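Local coordinates for protein transmembrane oligosaccharyl transferase (Archaeoglobus fulgidus, PDB 3WAJ) that belongs to the STT3/AglB family of membrane-embedded oligosaccharyl transferases and joins a helical transmembrane region to a soluble C-terminal part, at residues L690-E698 with V823-V834; V782-V793 with Q811-V822. All blocks are in the same frame, centred on the assembly; numbering follows the deposited sequence.

In the fold
Both interactions lie in the soluble C-terminal part of the chain, on the same side of its centre, with their own centres about 23 Å apart. Along the sequence interaction 2 is nested inside the long loop closed by interaction 1. Strand 819-824 serves both: in interaction 2 it pairs with strand 780-785, and in interaction 1 its end and the loop that follows reach strand 693-698, an outer strand of a different, mixed sheet. Interaction 2 lies within the peripheral domain, where it pairs strands in each of two sheets and packs side chains between them, whereas interaction 1 fastens that domain to the neighbouring sheet. The two meet where Ser691 and Val823 adjoin Gln811.

Interaction 1 (L690-E698 with V823-V834); sequences LSHYRMIYE and VLPYSHNSDYPV
One face of the Tyr826 ring carries Arg694 CB in a CH-pi contact, 3.7 Å from the ring centroid, and a water that bridges Met695 O and Val834 O lies at the ring's edge. The Tyr832 ring takes Ile696 CG2 over one face, 3.6 Å from its centroid, while Arg694 NH2 comes to its edge, 3.6 Å from Tyr832 CE2. The guanidinium of Arg694 stands almost perpendicular to that ring, the planes 83° apart, with Tyr832 CD2 over one of its own faces and Ser827 OG, whose stronger partner is Glu855, at its edge. Arg694 leaves the backbone with CG between N and the carbonyl carbon (chi1 51°) and then runs extended, which carries it past the carbonyl of Pro825 and in among the loop residues. There its charge has stronger partners in Glu775 and Glu855, whose salt bridges would fix the rotation of the group. The hydroxyl of Tyr826 accepts a nearly straight bond from Met695 N (2.8 Å, 171°). At the far end of the loop Val834 N makes a weak bond to Ile696 O (3.4 Å), and Val834 CG2 meets Met695 CE at 3.6 Å, the two side chains crossing at about a right angle. At the other end the Pro825 ring packs on backbone oxygens, its CG 3.3 Å from Tyr693 O. Residues 823-834 thus wrap along strand 693-698, an outer strand of a mixed sheet, which pairs antiparallel with strand 771-776, the ladder interrupted by a classic beta bulge where Ile696 and Tyr697 both face Ile773.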
# COMPACT_ATOMS: atom_id res chain seq x y z
N LEU A 690 -6.37 -30.77 -9.49
CA LEU A 690 -5.59 -30.76 -8.23
C LEU A 690 -6.06 -31.81 -7.21
O LEU A 690 -7.26 -32.10 -7.11
CB LEU A 690 -5.66 -29.37 -7.60
CG LEU A 690 -5.12 -28.23 -8.44
CD1 LEU A 690 -5.52 -26.89 -7.81
CD2 LEU A 690 -3.61 -28.35 -8.54
N SER A 691 -5.11 -32.35 -6.45
CA SER A 691 -5.38 -33.43 -5.50
C SER A 691 -5.65 -32.95 -4.09
O SER A 691 -6.40 -33.59 -3.35
CB SER A 691 -4.21 -34.40 -5.47
OG SER A 691 -4.17 -35.17 -6.64
N HIS A 692 -5.04 -31.83 -3.73
CA HIS A 692 -4.96 -31.37 -2.34
C HIS A 692 -5.66 -30.04 -2.10
O HIS A 692 -5.44 -29.40 -1.08
CB HIS A 692 -3.49 -31.25 -1.93
CG HIS A 692 -2.73 -32.53 -2.05
ND1 HIS A 692 -2.91 -33.59 -1.19
CD2 HIS A 692 -1.80 -32.93 -2.95
CE1 HIS A 692 -2.12 -34.58 -1.54
NE2 HIS A 692 -1.43 -34.21 -2.61
N TYR A 693 -6.50 -29.62 -3.05
CA TYR A 693 -7.21 -28.35 -2.91
C TYR A 693 -8.65 -28.53 -3.35
O TYR A 693 -8.91 -29.23 -4.31
CB TYR A 693 -6.54 -27.25 -3.74
CG TYR A 693 -5.12 -27.02 -3.30
CD1 TYR A 693 -4.82 -26.00 -2.43
CD2 TYR A 693 -4.10 -27.85 -3.72
CE1 TYR A 693 -3.52 -25.81 -1.99
CE2 TYR A 693 -2.79 -27.68 -3.28
CZ TYR A 693 -2.52 -26.65 -2.42
OH TYR A 693 -1.23 -26.46 -1.98
N ARG A 694 -9.59 -27.90 -2.63
CA ARG A 694 -11.01 -27.93 -3.01
C ARG A 694 -11.54 -26.52 -2.85
O ARG A 694 -11.06 -25.78 -1.98
CB ARG A 694 -11.81 -28.91 -2.13
CG ARG A 694 -11.62 -28.71 -0.61
CD ARG A 694 -12.55 -29.61 0.17
NE ARG A 694 -12.44 -29.46 1.63
CZ ARG A 694 -13.08 -30.23 2.51
NH1 ARG A 694 -13.88 -31.20 2.09
NH2 ARG A 694 -12.92 -30.02 3.80
N MET A 695 -12.49 -26.12 -3.67
CA MET A 695 -13.11 -24.81 -3.48
C MET A 695 -14.09 -24.94 -2.32
O MET A 695 -14.76 -25.97 -2.17
CB MET A 695 -13.81 -24.37 -4.76
CG MET A 695 -14.59 -23.06 -4.66
SD MET A 695 -14.92 -22.43 -6.30
CE MET A 695 -16.41 -21.60 -5.94
N ILE A 696 -14.17 -23.92 -1.47
CA ILE A 696 -15.13 -23.97 -0.37
C ILE A 696 -16.12 -22.82 -0.39
O ILE A 696 -17.18 -22.89 0.26
CB ILE A 696 -14.44 -24.02 1.00
CG1 ILE A 696 -13.56 -22.79 1.21
CG2 ILE A 696 -13.62 -25.29 1.13
CD1 ILE A 696 -12.83 -22.80 2.55
N TYR A 697 -15.78 -21.77 -1.14
CA TYR A 697 -16.58 -20.55 -1.23
C TYR A 697 -16.13 -19.69 -2.42
O TYR A 697 -14.93 -19.60 -2.70
CB TYR A 697 -16.43 -19.74 0.07
CG TYR A 697 -17.10 -18.37 0.10
CD1 TYR A 697 -16.49 -17.25 -0.47
CD2 TYR A 697 -18.32 -18.18 0.75
CE1 TYR A 697 -17.09 -15.99 -0.42
CE2 TYR A 697 -18.92 -16.93 0.81
CZ TYR A 697 -18.30 -15.84 0.22
OH TYR A 697 -18.90 -14.61 0.28
N GLU A 698 -17.08 -19.05 -3.10
CA GLU A 698 -16.74 -17.94 -4.01
C GLU A 698 -17.72 -16.79 -3.82
O GLU A 698 -18.85 -16.98 -3.37
CB GLU A 698 -16.74 -18.37 -5.49
CG GLU A 698 -18.13 -18.65 -6.08
CD GLU A 698 -18.09 -18.91 -7.61
OE1 GLU A 698 -17.09 -18.54 -8.27
OE2 GLU A 698 -19.07 -19.47 -8.15
N VAL A 823 -5.92 -39.21 -5.55
CA VAL A 823 -6.23 -38.44 -4.35
C VAL A 823 -7.34 -37.43 -4.65
O VAL A 823 -7.19 -36.56 -5.51
CB VAL A 823 -4.95 -37.73 -3.82
CG1 VAL A 823 -5.15 -37.18 -2.41
CG2 VAL A 823 -3.78 -38.69 -3.84
N LEU A 824 -8.47 -37.56 -3.94
CA LEU A 824 -9.65 -36.72 -4.17
C LEU A 824 -9.86 -35.77 -2.98
O LEU A 824 -9.79 -36.19 -1.82
CB LEU A 824 -10.89 -37.60 -4.37
CG LEU A 824 -10.75 -38.76 -5.37
CD1 LEU A 824 -12.03 -39.59 -5.48
CD2 LEU A 824 -10.36 -38.23 -6.73
N PRO A 825 -10.11 -34.48 -3.26
CA PRO A 825 -10.25 -33.49 -2.18
C PRO A 825 -11.69 -33.13 -1.82
O PRO A 825 -11.90 -32.45 -0.81
CB PRO A 825 -9.55 -32.26 -2.77
CG PRO A 825 -9.87 -32.35 -4.24
CD PRO A 825 -10.02 -33.83 -4.58
N TYR A 826 -12.68 -33.54 -2.61
CA TYR A 826 -14.06 -33.18 -2.28
C TYR A 826 -14.76 -34.30 -1.51
O TYR A 826 -14.63 -35.48 -1.86
CB TYR A 826 -14.86 -32.80 -3.53
CG TYR A 826 -14.51 -31.45 -4.11
CD1 TYR A 826 -14.95 -30.27 -3.50
CD2 TYR A 826 -13.76 -31.33 -5.27
CE1 TYR A 826 -14.65 -29.03 -4.02
CE2 TYR A 826 -13.45 -30.09 -5.81
CZ TYR A 826 -13.90 -28.95 -5.18
OH TYR A 826 -13.58 -27.73 -5.72
N SER A 827 -15.50 -33.94 -0.47
CA SER A 827 -16.30 -34.91 0.28
C SER A 827 -17.78 -34.58 0.14
O SER A 827 -18.14 -33.48 -0.30
CB SER A 827 -15.92 -34.94 1.76
OG SER A 827 -16.31 -33.75 2.41
N HIS A 828 -18.63 -35.52 0.52
CA HIS A 828 -20.06 -35.33 0.34
C HIS A 828 -20.79 -34.91 1.62
O HIS A 828 -22.00 -34.73 1.62
CB HIS A 828 -20.68 -36.55 -0.34
CG HIS A 828 -20.31 -36.65 -1.79
ND1 HIS A 828 -19.13 -37.23 -2.23
CD2 HIS A 828 -20.94 -36.20 -2.90
CE1 HIS A 828 -19.07 -37.15 -3.55
NE2 HIS A 828 -20.15 -36.53 -3.98
N ASN A 829 -20.04 -34.69 2.70
CA ASN A 829 -20.64 -34.24 3.95
C ASN A 829 -19.94 -33.07 4.61
O ASN A 829 -20.14 -32.81 5.80
CB ASN A 829 -20.78 -35.41 4.94
CG ASN A 829 -19.45 -36.11 5.21
OD1 ASN A 829 -18.59 -36.20 4.33
ND2 ASN A 829 -19.28 -36.61 6.44
N SER A 830 -19.11 -32.34 3.86
CA SER A 830 -18.46 -31.15 4.42
C SER A 830 -19.47 -30.02 4.61
O SER A 830 -20.46 -29.92 3.89
CB SER A 830 -17.28 -30.70 3.55
OG SER A 830 -17.71 -30.29 2.27
N ASP A 831 -19.22 -29.17 5.60
CA ASP A 831 -20.17 -28.10 5.90
C ASP A 831 -19.99 -26.86 5.02
O ASP A 831 -20.58 -25.81 5.26
CB ASP A 831 -20.14 -27.77 7.40
CG ASP A 831 -20.84 -28.82 8.25
OD1 ASP A 831 -21.07 -29.95 7.74
OD2 ASP A 831 -21.17 -28.53 9.42
N TYR A 832 -19.19 -27.02 3.97
CA TYR A 832 -18.91 -25.93 3.05
C TYR A 832 -20.01 -25.75 2.00
O TYR A 832 -20.57 -26.74 1.50
CB TYR A 832 -17.54 -26.16 2.42
CG TYR A 832 -16.39 -25.97 3.40
CD1 TYR A 832 -16.32 -24.83 4.19
CD2 TYR A 832 -15.39 -26.93 3.54
CE1 TYR A 832 -15.27 -24.63 5.08
CE2 TYR A 832 -14.34 -26.75 4.43
CZ TYR A 832 -14.28 -25.60 5.20
OH TYR A 832 -13.23 -25.41 6.10
N PRO A 833 -20.35 -24.48 1.70
CA PRO A 833 -21.37 -24.08 0.72
C PRO A 833 -21.02 -24.43 -0.73
O PRO A 833 -21.90 -24.46 -1.57
CB PRO A 833 -21.46 -22.55 0.89
CG PRO A 833 -20.18 -22.15 1.57
CD PRO A 833 -19.76 -23.33 2.40
N VAL A 834 -19.74 -24.67 -1.02
CA VAL A 834 -19.38 -25.25 -2.31
C VAL A 834 -19.33 -26.75 -2.11
O VAL A 834 -18.52 -27.25 -1.33
CB VAL A 834 -18.01 -24.75 -2.81
CG1 VAL A 834 -17.56 -25.56 -4.00
CG2 VAL A 834 -18.07 -23.26 -3.15
O HOH W 1 -16.27 -27.89 -0.75

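Interaction 2 (V782-V793 with Q811-V822); sequences VTGKVSANVTEV and QTVEVKNGTYTV
Tyr820 lays its ring across the backbone of the neighbouring strand, with Thr783 CA over one face, 4.0 Å from the ring centroid and 21° off its normal. The peptide between Thr783 and Gly784 continues across that face, Gly784 N lying 3.3 Å from Tyr820 CE1. A chi1 of 78° places CG between the backbone N and the carbonyl carbon and folds the ring toward strand 780-785; the hydroxyl reaches on to the backbone oxygen of Leu866. Val782 meets the phenol end obliquely through CG1, while Val793 CG2 crosses the base of the side chain, 3.7 Å from Tyr820 CB. Val786 touches the ring through CG1, near CD1, and turns its other methyl, CG2, to Val815 CG1 at 3.7 Å.

These apolar groups lie between two sheets, an arrangement consistent with a beta sandwich. In one sheet strands 780-785 and 819-824 run antiparallel, their axes 4.6 Å apart; in the other strand 792-800 pairs with 806-814. Both chain segments pass from one sheet to the other, 782-793 through its loop and 811-822 through a type I' turn from Lys816 to Thr819, in which Asn817 and Gly818 have positive phi. Because the loop 786-791 is two residues longer than 815-818, the register shifts by two between the ladders.

Val782 and Val822 exchange backbone bonds in a hydrogen-bonded pair, as do Val793 and Val813. Val786 N bonds to Gly818 O with an angle of 171° at the hydrogen. On the face turned away from Tyr820, the Thr783 and Thr821 side chains lie alongside each other and point the same way, their OG1 atoms 2.8 Å apart.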
# COMPACT_ATOMS: atom_id res chain seq x y z
N VAL A 782 -7.79 -42.99 -3.17
CA VAL A 782 -8.51 -44.07 -3.83
C VAL A 782 -7.54 -44.84 -4.73
O VAL A 782 -6.85 -44.24 -5.57
CB VAL A 782 -9.73 -43.58 -4.64
CG1 VAL A 782 -10.40 -44.73 -5.37
CG2 VAL A 782 -10.73 -42.91 -3.72
N THR A 783 -7.49 -46.15 -4.55
CA THR A 783 -6.53 -46.98 -5.26
C THR A 783 -7.08 -48.38 -5.48
O THR A 783 -8.09 -48.77 -4.87
CB THR A 783 -5.21 -47.09 -4.49
OG1 THR A 783 -4.19 -47.64 -5.33
CG2 THR A 783 -5.39 -47.96 -3.26
N GLY A 784 -6.43 -49.14 -6.35
CA GLY A 784 -6.88 -50.48 -6.66
C GLY A 784 -6.32 -50.97 -7.98
O GLY A 784 -5.39 -50.38 -8.52
N LYS A 785 -6.90 -52.04 -8.50
CA LYS A 785 -6.35 -52.68 -9.69
C LYS A 785 -7.20 -52.49 -10.93
O LYS A 785 -8.42 -52.32 -10.87
CB LYS A 785 -6.10 -54.17 -9.43
CG LYS A 785 -4.80 -54.46 -8.69
CD LYS A 785 -4.63 -55.94 -8.39
CE LYS A 785 -5.45 -56.37 -7.19
NZ LYS A 785 -4.88 -55.84 -5.91
N VAL A 786 -6.53 -52.51 -12.08
CA VAL A 786 -7.20 -52.38 -13.36
C VAL A 786 -7.02 -53.67 -14.17
O VAL A 786 -6.81 -54.74 -13.60
CB VAL A 786 -6.67 -51.17 -14.13
CG1 VAL A 786 -7.18 -49.88 -13.51
CG2 VAL A 786 -5.15 -51.18 -14.17
N SER A 787 -7.09 -53.55 -15.49
CA SER A 787 -7.00 -54.70 -16.38
C SER A 787 -6.60 -54.30 -17.80
O SER A 787 -7.45 -53.82 -18.56
CB SER A 787 -8.34 -55.44 -16.41
OG SER A 787 -9.41 -54.53 -16.51
N ALA A 788 -5.33 -54.48 -18.15
CA ALA A 788 -4.79 -54.05 -19.45
C ALA A 788 -5.69 -54.50 -20.60
O ALA A 788 -6.31 -55.57 -20.50
CB ALA A 788 -3.38 -54.60 -19.64
N ASN A 789 -5.79 -53.71 -21.67
CA ASN A 789 -5.01 -52.50 -21.87
C ASN A 789 -5.68 -51.22 -21.34
O ASN A 789 -6.44 -50.56 -22.05
CB ASN A 789 -4.68 -52.34 -23.37
CG ASN A 789 -3.92 -51.06 -23.68
OD1 ASN A 789 -3.20 -50.52 -22.84
ND2 ASN A 789 -4.07 -50.58 -24.91
N VAL A 790 -5.38 -50.90 -20.09
CA VAL A 790 -5.76 -49.62 -19.49
C VAL A 790 -4.50 -48.93 -18.99
O VAL A 790 -3.79 -49.44 -18.13
CB VAL A 790 -6.75 -49.80 -18.32
CG1 VAL A 790 -8.17 -49.94 -18.83
CG2 VAL A 790 -6.37 -51.01 -17.52
N THR A 791 -4.22 -47.76 -19.55
CA THR A 791 -3.02 -47.03 -19.19
C THR A 791 -3.33 -45.82 -18.29
O THR A 791 -2.43 -45.23 -17.70
CB THR A 791 -2.25 -46.60 -20.44
OG1 THR A 791 -3.17 -46.11 -21.42
CG2 THR A 791 -1.52 -47.80 -21.01
N GLU A 792 -4.62 -45.48 -18.19
CA GLU A 792 -5.04 -44.39 -17.31
C GLU A 792 -6.47 -44.49 -16.78
O GLU A 792 -7.38 -45.00 -17.45
CB GLU A 792 -4.80 -43.02 -17.95
CG GLU A 792 -4.99 -42.96 -19.44
CD GLU A 792 -4.14 -41.87 -20.06
OE1 GLU A 792 -2.96 -41.78 -19.69
OE2 GLU A 792 -4.67 -41.09 -20.88
N VAL A 793 -6.64 -43.98 -15.56
CA VAL A 793 -7.93 -43.94 -14.87
C VAL A 793 -8.34 -42.48 -14.65
O VAL A 793 -7.54 -41.67 -14.17
CB VAL A 793 -7.85 -44.66 -13.51
CG1 VAL A 793 -9.19 -44.64 -12.79
CG2 VAL A 793 -7.35 -46.09 -13.70
N GLN A 811 -9.77 -35.36 -12.74
CA GLN A 811 -8.38 -35.72 -12.54
C GLN A 811 -8.13 -37.01 -13.31
O GLN A 811 -8.99 -37.89 -13.32
CB GLN A 811 -8.04 -35.91 -11.05
CG GLN A 811 -6.55 -36.11 -10.79
CD GLN A 811 -6.24 -36.39 -9.33
OE1 GLN A 811 -7.08 -36.18 -8.45
NE2 GLN A 811 -5.03 -36.88 -9.07
N THR A 812 -6.98 -37.10 -13.97
CA THR A 812 -6.64 -38.31 -14.71
C THR A 812 -5.29 -38.83 -14.25
O THR A 812 -4.32 -38.07 -14.12
CB THR A 812 -6.65 -38.10 -16.24
OG1 THR A 812 -7.99 -37.91 -16.68
CG2 THR A 812 -6.10 -39.33 -16.95
N VAL A 813 -5.24 -40.14 -14.00
CA VAL A 813 -4.10 -40.76 -13.37
C VAL A 813 -3.53 -41.89 -14.22
O VAL A 813 -4.27 -42.74 -14.72
CB VAL A 813 -4.48 -41.23 -11.95
CG1 VAL A 813 -4.01 -42.64 -11.68
CG2 VAL A 813 -3.95 -40.25 -10.92
N GLU A 814 -2.22 -41.87 -14.41
CA GLU A 814 -1.54 -42.87 -15.23
C GLU A 814 -1.42 -44.17 -14.44
O GLU A 814 -1.21 -44.15 -13.22
CB GLU A 814 -0.15 -42.36 -15.61
CG GLU A 814 0.51 -43.08 -16.77
CD GLU A 814 1.84 -42.47 -17.17
OE1 GLU A 814 2.49 -41.83 -16.32
OE2 GLU A 814 2.23 -42.64 -18.35
N VAL A 815 -1.57 -45.30 -15.13
CA VAL A 815 -1.53 -46.61 -14.48
C VAL A 815 -0.10 -47.14 -14.32
O VAL A 815 0.74 -46.97 -15.21
CB VAL A 815 -2.40 -47.63 -15.23
CG1 VAL A 815 -2.20 -49.02 -14.68
CG2 VAL A 815 -3.86 -47.23 -15.13
N LYS A 816 0.17 -47.75 -13.18
CA LYS A 816 1.45 -48.36 -12.89
C LYS A 816 1.26 -49.82 -12.47
O LYS A 816 0.60 -50.09 -11.46
CB LYS A 816 2.14 -47.59 -11.77
CG LYS A 816 1.16 -46.91 -10.82
CD LYS A 816 1.80 -46.52 -9.49
CE LYS A 816 1.91 -47.71 -8.53
NZ LYS A 816 2.98 -48.69 -8.91
N ASN A 817 1.81 -50.75 -13.25
CA ASN A 817 1.76 -52.18 -12.93
C ASN A 817 0.36 -52.70 -12.61
O ASN A 817 0.16 -53.37 -11.59
CB ASN A 817 2.70 -52.50 -11.76
CG ASN A 817 4.13 -52.10 -12.04
OD1 ASN A 817 4.57 -52.10 -13.19
ND2 ASN A 817 4.87 -51.76 -10.99
N GLY A 818 -0.59 -52.39 -13.48
CA GLY A 818 -1.95 -52.88 -13.33
C GLY A 818 -2.68 -52.31 -12.13
O GLY A 818 -3.73 -52.82 -11.73
N THR A 819 -2.12 -51.25 -11.54
CA THR A 819 -2.79 -50.55 -10.45
C THR A 819 -2.86 -49.04 -10.68
O THR A 819 -2.13 -48.48 -11.51
CB THR A 819 -2.16 -50.88 -9.08
OG1 THR A 819 -3.17 -50.83 -8.06
CG2 THR A 819 -1.05 -49.89 -8.74
N TYR A 820 -3.76 -48.38 -9.95
CA TYR A 820 -3.92 -46.94 -10.03
C TYR A 820 -3.96 -46.36 -8.62
O TYR A 820 -4.24 -47.08 -7.66
CB TYR A 820 -5.22 -46.59 -10.77
CG TYR A 820 -6.46 -46.75 -9.92
CD1 TYR A 820 -7.06 -47.99 -9.75
CD2 TYR A 820 -7.05 -45.65 -9.29
CE1 TYR A 820 -8.19 -48.14 -8.97
CE2 TYR A 820 -8.18 -45.79 -8.52
CZ TYR A 820 -8.75 -47.03 -8.36
OH TYR A 820 -9.88 -47.17 -7.58
N THR A 821 -3.69 -45.07 -8.50
CA THR A 821 -3.86 -44.39 -7.22
C THR A 821 -4.29 -42.94 -7.48
O THR A 821 -3.67 -42.23 -8.27
CB THR A 821 -2.58 -44.43 -6.37
OG1 THR A 821 -2.22 -45.80 -6.12
CG2 THR A 821 -2.80 -43.73 -5.05
N VAL A 822 -5.38 -42.52 -6.84
CA VAL A 822 -5.85 -41.15 -7.02
C VAL A 822 -6.28 -40.48 -5.70
O VAL A 822 -6.89 -41.12 -4.83
CB VAL A 822 -6.94 -41.05 -8.11
CG1 VAL A 822 -8.23 -41.68 -7.65
CG2 VAL A 822 -7.16 -39.60 -8.51